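Side-chain contacts in putative uncharacterized protein (Aquifex aeolicus, PDB 3ME7), which probably binds copper and takes part in electron transport, as a membrane-associated SCO family protein with a thioredoxin-like domain: residues A[10-15]-A[20-25]; A[49-54]-A[93-98]; A[130-135]-A[154-159]. All coordinates share one frame; numbering follows the deposited sequence.

The chain, the thioredoxin-like SCO domain of a longer membrane protein, makes its three contacts in series, none nested in or crossing another. Near the N terminus, contact 1 closes a tight hairpin between strands 12-15 and 20-22, at one edge of the central sheet. After the disulfide-forming cysteines, predicted to be redox-active, contact 2 closes a long loop by setting helix 43-52 against strand 95-100, the sheet neighbour of strand 12-15. Contact 3 closes the last loop, bringing helix 150-160 back onto strand 129-133. Val-14 and Phe-21 of contact 1 touch Val-98, and Leu-51 of contact 2 touches Val-130, so contacts 1 and 2 meet through neighbouring strands, contacts 2 and 3 through helix-on-sheet packing.

Contact 1 (A[10-15]-A[20-25]); sequences DITLVD and EFQLKN
Phe-21 holds CG between its backbone N and carbonyl carbon (chi1 66°), which folds the ring across Leu-13, whose own CG is anti to the carbonyl carbon (chi1 -56°). Leu-13 CB sits over one ring face of Phe-21, 4.1 Å from the centroid and shifted toward the rim, a CH-pi contact. Leu-13 CD1 passes off the rim on the CE2-CZ side, 3.8 Å from Phe-21 CE2, and comes within 4.3 Å of Leu-23 CD1. The backbones of Leu-13 and Phe-21 form an antiparallel hydrogen-bonded pair: Leu-13 N to Phe-21 O is 2.8 Å and Phe-21 N to Leu-13 O is 3.0 Å. Leu-23 N extends the ladder to Ile-11 O at 2.9 Å. The other face of the hairpin carries Thr-12, Val-14, Glu-20 and Gln-22. There Glu-20 CG lies 3.7 Å from Thr-12 CG2 and also touches Val-14 CG2. Gln-22 NE2 donates to Asp-10 O at 3.2 Å, straight at the hydrogen (163°), although the donor comes in from the flank of the carbonyl, tilted from its plane; the Asp-10 carboxylate pairs with Lys-108. The backbone ladder thus fixes the register, Leu-13 and Phe-21 seat the hairpin on Val-98 of strand 95-100, and the other face adds the Gln-22 side-chain amide bond to Asp-10 O, its Glu-20 carboxylate being matched by Lys-101 beyond the two segments.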
loop_
_atom_site.group_PDB
_atom_site.type_symbol
_atom_site.label_atom_id
_atom_site.label_comp_id
_atom_site.label_asym_id
_atom_site.label_seq_id
_atom_site.Cartn_x
_atom_site.Cartn_y
_atom_site.Cartn_z
ATOM N N ASP A 10 -6.699 13.565 3.904
ATOM C CA ASP A 10 -5.840 14.485 4.629
ATOM C C ASP A 10 -4.736 13.807 5.448
ATOM O O ASP A 10 -3.959 14.500 6.116
ATOM C CB ASP A 10 -6.666 15.444 5.508
ATOM C CG ASP A 10 -7.547 14.722 6.519
ATOM O OD1 ASP A 10 -7.710 13.481 6.442
ATOM O OD2 ASP A 10 -8.110 15.414 7.396
ATOM N N ILE A 11 -4.664 12.468 5.393
ATOM C CA ILE A 11 -3.566 11.727 6.016
ATOM C C ILE A 11 -2.236 12.228 5.448
ATOM O O ILE A 11 -2.050 12.254 4.223
ATOM C CB ILE A 11 -3.735 10.221 5.747
ATOM C CG1 ILE A 11 -4.890 9.701 6.603
ATOM C CG2 ILE A 11 -2.429 9.446 6.051
ATOM C CD1 ILE A 11 -5.431 8.334 6.200
ATOM N N THR A 12 -1.318 12.601 6.340
ATOM C CA THR A 12 -0.001 13.053 5.936
ATOM C C THR A 12 0.980 11.892 6.005
ATOM O O THR A 12 1.104 11.225 7.056
ATOM C CB THR A 12 0.492 14.232 6.802
ATOM O OG1 THR A 12 -0.407 15.346 6.658
ATOM C CG2 THR A 12 1.894 14.665 6.349
ATOM N N LEU A 13 1.646 11.651 4.873
ATOM C CA LEU A 13 2.695 10.650 4.728
ATOM C C LEU A 13 4.019 11.344 4.439
ATOM O O LEU A 13 4.046 12.482 3.961
ATOM C CB LEU A 13 2.334 9.698 3.579
ATOM C CG LEU A 13 0.978 9.000 3.704
ATOM C CD1 LEU A 13 0.627 8.353 2.330
ATOM C CD2 LEU A 13 0.972 7.992 4.816
ATOM N N VAL A 14 5.117 10.661 4.736
ATOM C CA VAL A 14 6.466 11.156 4.475
ATOM C C VAL A 14 7.200 10.017 3.768
ATOM O O VAL A 14 7.282 8.884 4.309
ATOM C CB VAL A 14 7.201 11.527 5.778
ATOM C CG1 VAL A 14 8.511 12.244 5.471
ATOM C CG2 VAL A 14 6.316 12.404 6.670
ATOM N N ASP A 15 7.689 10.293 2.555
ATOM C CA ASP A 15 8.429 9.277 1.812
ATOM C C ASP A 15 9.866 9.117 2.312
ATOM O O ASP A 15 10.305 9.839 3.201
ATOM C CB ASP A 15 8.340 9.478 0.286
ATOM C CG ASP A 15 9.188 10.605 -0.216
ATOM O OD1 ASP A 15 10.067 11.081 0.516
ATOM O OD2 ASP A 15 8.975 10.973 -1.395
ATOM N N GLU A 20 7.198 15.312 2.313
ATOM C CA GLU A 20 5.901 15.214 2.961
ATOM C C GLU A 20 4.777 15.499 1.970
ATOM O O GLU A 20 4.873 16.421 1.155
ATOM C CB GLU A 20 5.843 16.244 4.076
ATOM C CG GLU A 20 5.222 15.767 5.304
ATOM C CD GLU A 20 5.494 16.700 6.451
ATOM O OE1 GLU A 20 6.584 16.634 7.061
ATOM O OE2 GLU A 20 4.604 17.498 6.713
ATOM N N PHE A 21 3.709 14.718 2.047
ATOM C CA PHE A 21 2.546 14.919 1.184
ATOM C C PHE A 21 1.290 14.364 1.846
ATOM O O PHE A 21 1.363 13.584 2.810
ATOM C CB PHE A 21 2.762 14.270 -0.198
ATOM C CG PHE A 21 2.860 12.755 -0.167
ATOM C CD1 PHE A 21 4.068 12.112 0.160
ATOM C CD2 PHE A 21 1.762 11.966 -0.499
ATOM C CE1 PHE A 21 4.159 10.715 0.184
ATOM C CE2 PHE A 21 1.840 10.566 -0.490
ATOM C CZ PHE A 21 3.051 9.939 -0.140
ATOM N N GLN A 22 0.133 14.778 1.331
ATOM C CA GLN A 22 -1.124 14.226 1.803
ATOM C C GLN A 22 -1.605 13.170 0.839
ATOM O O GLN A 22 -1.340 13.236 -0.364
ATOM C CB GLN A 22 -2.167 15.316 2.008
ATOM C CG GLN A 22 -1.889 16.107 3.277
ATOM C CD GLN A 22 -2.825 17.256 3.448
ATOM O OE1 GLN A 22 -2.830 18.182 2.642
ATOM N NE2 GLN A 22 -3.633 17.212 4.508
ATOM N N LEU A 23 -2.292 12.165 1.364
ATOM C CA LEU A 23 -2.764 11.093 0.511
ATOM C C LEU A 23 -3.565 11.621 -0.690
ATOM O O LEU A 23 -3.437 11.096 -1.801
ATOM C CB LEU A 23 -3.569 10.076 1.316
ATOM C CG LEU A 23 -4.037 8.871 0.511
ATOM C CD1 LEU A 23 -2.834 8.150 -0.133
ATOM C CD2 LEU A 23 -4.791 7.942 1.431
ATOM N N LYS A 24 -4.351 12.672 -0.479
ATOM C CA LYS A 24 -5.130 13.291 -1.560
ATOM C C LYS A 24 -4.261 13.742 -2.742
ATOM O O LYS A 24 -4.744 13.881 -3.877
ATOM C CB LYS A 24 -5.942 14.475 -1.024
ATOM C CG LYS A 24 -5.101 15.688 -0.636
ATOM C CD LYS A 24 -5.978 16.878 -0.287
ATOM C CE LYS A 24 -6.756 16.635 0.996
ATOM N NZ LYS A 24 -7.705 17.756 1.278
ATOM N N ASN A 25 -2.974 13.986 -2.487
ATOM C CA ASN A 25 -2.067 14.459 -3.541
ATOM C C ASN A 25 -1.799 13.391 -4.601
ATOM O O ASN A 25 -1.291 13.689 -5.687
ATOM C CB ASN A 25 -0.734 14.939 -2.960
ATOM C CG ASN A 25 -0.891 16.107 -1.988
ATOM O OD1 ASN A 25 -0.087 16.265 -1.062
ATOM N ND2 ASN A 25 -1.923 16.924 -2.181
#

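Contact 2 (A[49-54]-A[93-98]); sequences KSLLKV and KGWKVV
Apolar packing carries this contact: the six-membered end of the Trp-95 indole reaches helix 43-52 and enters between Leu-51 and Leu-52. Leu-51 CB meets Trp-95 CH2 at 3.7 Å from one side of the ring plane, and Leu-52 CD2 meets Trp-95 CZ3 at 3.7 Å from the other, both obliquely. Leu-52 CG adds a looser touch, 4.1 Å from Trp-95 CH2, and its side chain runs at about a right angle to that of the tryptophan. With CG anti to the backbone N (chi1 -176°), the indole extends far from its strand and spans a backbone separation of 10.3 Å between Leu-52 CA and Trp-95 CA.

Polar interactions act from the tryptophan's own side. Trp-95 NE1 donates to Thr-69 OG1 on the adjoining strand 66-71, which fixes the rotation of the indole, while its far end lies between the two leucines with Leu-52 N at its edge. The backbone N of Trp-95 bonds to the Asp-91 carboxylate, holding the start of the strand. Were Trp-95 replaced by an alanine, a gap would probably open between helix and sheet, and Thr-69 would lose its indole N-H.

Tyr-148 and Phe-153 also pack on Leu-51, whose side chain is about 9 Å from that of Cys-44, a predicted copper ligand disulfide-bonded to Cys-40. The arrangement is that of a thioredoxin-like fold, in which the helix beginning at the cysteine pair packs on the central sheet.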
loop_
_atom_site.group_PDB
_atom_site.type_symbol
_atom_site.label_atom_id
_atom_site.label_comp_id
_atom_site.label_asym_id
_atom_site.label_seq_id
_atom_site.Cartn_x
_atom_site.Cartn_y
_atom_site.Cartn_z
ATOM N N LYS A 49 8.621 -8.985 -2.030
ATOM C CA LYS A 49 9.208 -9.757 -3.130
ATOM C C LYS A 49 8.125 -10.215 -4.105
ATOM O O LYS A 49 8.340 -10.206 -5.317
ATOM C CB LYS A 49 9.965 -10.975 -2.590
ATOM C CG LYS A 49 11.249 -10.615 -1.874
ATOM C CD LYS A 49 11.839 -11.832 -1.186
ATOM C CE LYS A 49 13.135 -11.456 -0.489
ATOM N NZ LYS A 49 13.847 -12.669 -0.055
ATOM N N SER A 50 6.968 -10.615 -3.578
ATOM C CA SER A 50 5.852 -11.002 -4.442
ATOM C C SER A 50 5.343 -9.830 -5.296
ATOM O O SER A 50 5.098 -9.994 -6.496
ATOM C CB SER A 50 4.727 -11.637 -3.631
ATOM O OG SER A 50 3.786 -12.241 -4.506
ATOM N N LEU A 51 5.185 -8.656 -4.683
ATOM C CA LEU A 51 4.861 -7.429 -5.423
ATOM C C LEU A 51 5.887 -7.077 -6.474
ATOM O O LEU A 51 5.530 -6.694 -7.580
ATOM C CB LEU A 51 4.737 -6.249 -4.449
ATOM C CG LEU A 51 3.431 -6.235 -3.683
ATOM C CD1 LEU A 51 3.474 -5.041 -2.726
ATOM C CD2 LEU A 51 2.213 -6.119 -4.623
ATOM N N LEU A 52 7.171 -7.209 -6.144
ATOM C CA LEU A 52 8.219 -6.932 -7.116
ATOM C C LEU A 52 8.060 -7.803 -8.363
ATOM O O LEU A 52 8.441 -7.376 -9.441
ATOM C CB LEU A 52 9.615 -7.149 -6.508
ATOM C CG LEU A 52 10.051 -6.085 -5.497
ATOM C CD1 LEU A 52 11.279 -6.579 -4.727
ATOM C CD2 LEU A 52 10.352 -4.748 -6.157
ATOM N N LYS A 53 7.506 -9.005 -8.203
ATOM C CA LYS A 53 7.339 -9.952 -9.320
ATOM C C LYS A 53 5.978 -9.904 -10.021
ATOM O O LYS A 53 5.762 -10.636 -10.991
ATOM C CB LYS A 53 7.719 -11.386 -8.901
ATOM C CG LYS A 53 9.236 -11.554 -8.763
ATOM C CD LYS A 53 9.695 -12.812 -8.018
ATOM C CE LYS A 53 11.222 -12.885 -8.043
ATOM N NZ LYS A 53 11.783 -14.056 -7.293
ATOM N N VAL A 54 5.053 -9.081 -9.530
ATOM C CA VAL A 54 3.780 -8.886 -10.235
ATOM C C VAL A 54 3.610 -7.480 -10.801
ATOM O O VAL A 54 3.059 -7.327 -11.892
ATOM C CB VAL A 54 2.536 -9.317 -9.387
ATOM C CG1 VAL A 54 2.257 -8.354 -8.208
ATOM C CG2 VAL A 54 1.275 -9.448 -10.269
ATOM N N LYS A 93 9.942 6.799 -6.278
ATOM C CA LYS A 93 9.063 7.826 -6.860
ATOM C C LYS A 93 7.693 7.300 -7.332
ATOM O O LYS A 93 6.687 7.678 -6.763
ATOM C CB LYS A 93 9.780 8.692 -7.914
ATOM C CG LYS A 93 10.382 7.959 -9.104
ATOM C CD LYS A 93 11.575 8.723 -9.668
ATOM C CE LYS A 93 12.631 7.775 -10.217
ATOM N NZ LYS A 93 13.216 6.950 -9.108
ATOM N N GLY A 94 7.664 6.418 -8.333
ATOM C CA GLY A 94 6.409 5.763 -8.756
ATOM C C GLY A 94 5.947 4.736 -7.737
ATOM O O GLY A 94 4.742 4.541 -7.511
ATOM N N TRP A 95 6.924 4.057 -7.151
ATOM C CA TRP A 95 6.690 3.168 -6.037
ATOM C C TRP A 95 7.397 3.807 -4.857
ATOM O O TRP A 95 8.625 3.897 -4.843
ATOM C CB TRP A 95 7.287 1.788 -6.359
ATOM C CG TRP A 95 7.045 0.701 -5.334
ATOM C CD1 TRP A 95 6.815 0.862 -3.979
ATOM C CD2 TRP A 95 7.070 -0.712 -5.567
ATOM N NE1 TRP A 95 6.652 -0.368 -3.381
ATOM C CE2 TRP A 95 6.826 -1.343 -4.326
ATOM C CE3 TRP A 95 7.262 -1.506 -6.711
ATOM C CZ2 TRP A 95 6.771 -2.724 -4.191
ATOM C CZ3 TRP A 95 7.202 -2.887 -6.574
ATOM C CH2 TRP A 95 6.954 -3.478 -5.322
ATOM N N LYS A 96 6.625 4.250 -3.870
ATOM C CA LYS A 96 7.178 4.965 -2.727
ATOM C C LYS A 96 7.227 4.057 -1.522
ATOM O O LYS A 96 6.462 3.096 -1.439
ATOM C CB LYS A 96 6.323 6.185 -2.395
ATOM C CG LYS A 96 6.171 7.176 -3.538
ATOM C CD LYS A 96 5.413 8.401 -3.068
ATOM C CE LYS A 96 4.796 9.156 -4.220
ATOM N NZ LYS A 96 5.880 9.675 -5.118
ATOM N N VAL A 97 8.160 4.343 -0.613
ATOM C CA VAL A 97 8.152 3.761 0.730
ATOM C C VAL A 97 7.936 4.936 1.683
ATOM O O VAL A 97 8.689 5.936 1.636
ATOM C CB VAL A 97 9.458 3.029 1.056
ATOM C CG1 VAL A 97 9.354 2.379 2.426
ATOM C CG2 VAL A 97 9.789 1.954 -0.014
ATOM N N VAL A 98 6.895 4.840 2.516
ATOM C CA VAL A 98 6.458 5.980 3.321
ATOM C C VAL A 98 6.164 5.562 4.741
ATOM O O VAL A 98 5.944 4.371 5.008
ATOM C CB VAL A 98 5.204 6.687 2.740
ATOM C CG1 VAL A 98 5.395 6.962 1.253
ATOM C CG2 VAL A 98 3.933 5.852 2.946
#

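Contact 3 (A[130-135]-A[154-159]); sequences VVVLSP and VNALRL
Val-132 faces Ala-156 where helix 150-160 lies against the central sheet, in the C-terminal beta-beta-alpha unit of a thioredoxin-like fold: strand 129-133, its antiparallel neighbour 139-144, then the helix. The tight part is this one pair. Val-132 CG2 meets Ala-156 CB at 3.7 Å, and Val-132 CB stands 4.1 Å from the same methyl. Because the alanine side chain is so short, the backbones come close, with Val-132 CA and Ala-156 CA 6.5 Å apart. Ala-156 also rests on Asp-141 and Ile-143 of strand 139-144, so its methyl is shared between two strands.

Leu-157 makes the looser part. It leaves the helix pointing away from the strand, and only its far end comes back, CD2 lying 4.3 Å from Val-132 CG1; its other neighbours include Pro-30 and Leu-58. Further round the helix, Arg-158 marks the solvent side. The side-chain contacts between the two segments are apolar and few, a single valine against two successive residues of the helix. Val-132 CG1, anti to its own backbone N (chi1 -173°), comes to lie beside the helix backbone, 3.9 Å from Ala-156 O.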
loop_
_atom_site.group_PDB
_atom_site.type_symbol
_atom_site.label_atom_id
_atom_site.label_comp_id
_atom_site.label_asym_id
_atom_site.label_seq_id
_atom_site.Cartn_x
_atom_site.Cartn_y
_atom_site.Cartn_z
ATOM N N VAL A 130 -2.760 -6.447 0.514
ATOM C CA VAL A 130 -2.504 -5.323 -0.363
ATOM C C VAL A 130 -3.866 -4.731 -0.670
ATOM O O VAL A 130 -4.835 -5.463 -0.885
ATOM C CB VAL A 130 -1.766 -5.795 -1.647
ATOM C CG1 VAL A 130 -1.727 -4.714 -2.717
ATOM C CG2 VAL A 130 -0.347 -6.202 -1.287
ATOM N N VAL A 131 -3.961 -3.403 -0.643
ATOM C CA VAL A 131 -5.243 -2.734 -0.806
ATOM C C VAL A 131 -5.168 -1.931 -2.096
ATOM O O VAL A 131 -4.159 -1.271 -2.372
ATOM C CB VAL A 131 -5.580 -1.788 0.375
ATOM C CG1 VAL A 131 -7.026 -1.261 0.252
ATOM C CG2 VAL A 131 -5.413 -2.486 1.725
ATOM N N VAL A 132 -6.246 -1.971 -2.885
ATOM C CA VAL A 132 -6.263 -1.236 -4.142
ATOM C C VAL A 132 -7.337 -0.160 -4.087
ATOM O O VAL A 132 -8.506 -0.456 -3.865
ATOM C CB VAL A 132 -6.455 -2.162 -5.370
ATOM C CG1 VAL A 132 -6.289 -1.323 -6.644
ATOM C CG2 VAL A 132 -5.403 -3.267 -5.360
ATOM N N LEU A 133 -6.914 1.093 -4.267
ATOM C CA LEU A 133 -7.813 2.245 -4.247
ATOM C C LEU A 133 -8.074 2.824 -5.629
ATOM O O LEU A 133 -7.220 2.777 -6.525
ATOM C CB LEU A 133 -7.227 3.369 -3.391
ATOM C CG LEU A 133 -6.564 3.013 -2.059
ATOM C CD1 LEU A 133 -6.014 4.290 -1.419
ATOM C CD2 LEU A 133 -7.570 2.361 -1.159
ATOM N N SER A 134 -9.262 3.402 -5.777
ATOM C CA SER A 134 -9.612 4.137 -6.975
ATOM C C SER A 134 -8.823 5.443 -6.996
ATOM O O SER A 134 -8.224 5.825 -5.977
ATOM C CB SER A 134 -11.104 4.448 -6.947
ATOM O OG SER A 134 -11.368 5.525 -6.049
ATOM N N PRO A 135 -8.819 6.159 -8.140
ATOM C CA PRO A 135 -8.168 7.473 -8.179
ATOM C C PRO A 135 -8.744 8.513 -7.222
ATOM O O PRO A 135 -8.132 9.572 -7.056
ATOM C CB PRO A 135 -8.367 7.925 -9.638
ATOM C CG PRO A 135 -8.476 6.650 -10.389
ATOM C CD PRO A 135 -9.237 5.728 -9.494
ATOM N N VAL A 154 -4.806 -7.650 -12.023
ATOM C CA VAL A 154 -5.516 -7.090 -13.182
ATOM C C VAL A 154 -6.963 -6.750 -12.824
ATOM O O VAL A 154 -7.421 -5.644 -13.073
ATOM C CB VAL A 154 -5.451 -8.025 -14.399
ATOM C CG1 VAL A 154 -6.420 -7.591 -15.479
ATOM C CG2 VAL A 154 -4.030 -8.067 -14.944
ATOM N N ASN A 155 -7.661 -7.693 -12.200
ATOM C CA ASN A 155 -9.053 -7.481 -11.806
ATOM C C ASN A 155 -9.197 -6.310 -10.816
ATOM O O ASN A 155 -10.114 -5.493 -10.936
ATOM C CB ASN A 155 -9.642 -8.778 -11.244
ATOM C CG ASN A 155 -9.765 -9.881 -12.310
ATOM O OD1 ASN A 155 -9.595 -9.632 -13.495
ATOM N ND2 ASN A 155 -10.051 -11.099 -11.877
ATOM N N ALA A 156 -8.263 -6.203 -9.879
ATOM C CA ALA A 156 -8.322 -5.155 -8.862
ATOM C C ALA A 156 -8.131 -3.780 -9.506
ATOM O O ALA A 156 -8.869 -2.832 -9.204
ATOM C CB ALA A 156 -7.252 -5.412 -7.789
ATOM N N LEU A 157 -7.175 -3.691 -10.427
ATOM C CA LEU A 157 -6.918 -2.419 -11.116
ATOM C C LEU A 157 -8.082 -2.023 -12.029
ATOM O O LEU A 157 -8.406 -0.849 -12.130
ATOM C CB LEU A 157 -5.609 -2.463 -11.911
ATOM C CG LEU A 157 -4.343 -2.383 -11.061
ATOM C CD1 LEU A 157 -3.154 -2.730 -11.945
ATOM C CD2 LEU A 157 -4.188 -0.986 -10.409
ATOM N N ARG A 158 -8.696 -2.994 -12.696
ATOM C CA ARG A 158 -9.916 -2.713 -13.466
ATOM C C ARG A 158 -11.027 -2.150 -12.568
ATOM O O ARG A 158 -11.660 -1.138 -12.907
ATOM C CB ARG A 158 -10.365 -3.951 -14.234
ATOM C CG ARG A 158 -9.422 -4.254 -15.415
ATOM C CD ARG A 158 -9.889 -5.462 -16.194
ATOM N NE ARG A 158 -10.841 -5.125 -17.264
ATOM C CZ ARG A 158 -11.800 -5.947 -17.682
ATOM N NH1 ARG A 158 -11.976 -7.135 -17.106
ATOM N NH2 ARG A 158 -12.599 -5.579 -18.662
ATOM N N LEU A 159 -11.242 -2.767 -11.409
ATOM C CA LEU A 159 -12.211 -2.227 -10.444
ATOM C C LEU A 159 -11.868 -0.813 -10.006
ATOM O O LEU A 159 -12.755 0.034 -9.875
ATOM C CB LEU A 159 -12.326 -3.119 -9.214
ATOM C CG LEU A 159 -13.033 -4.458 -9.404
ATOM C CD1 LEU A 159 -12.936 -5.255 -8.131
ATOM C CD2 LEU A 159 -14.484 -4.242 -9.799
#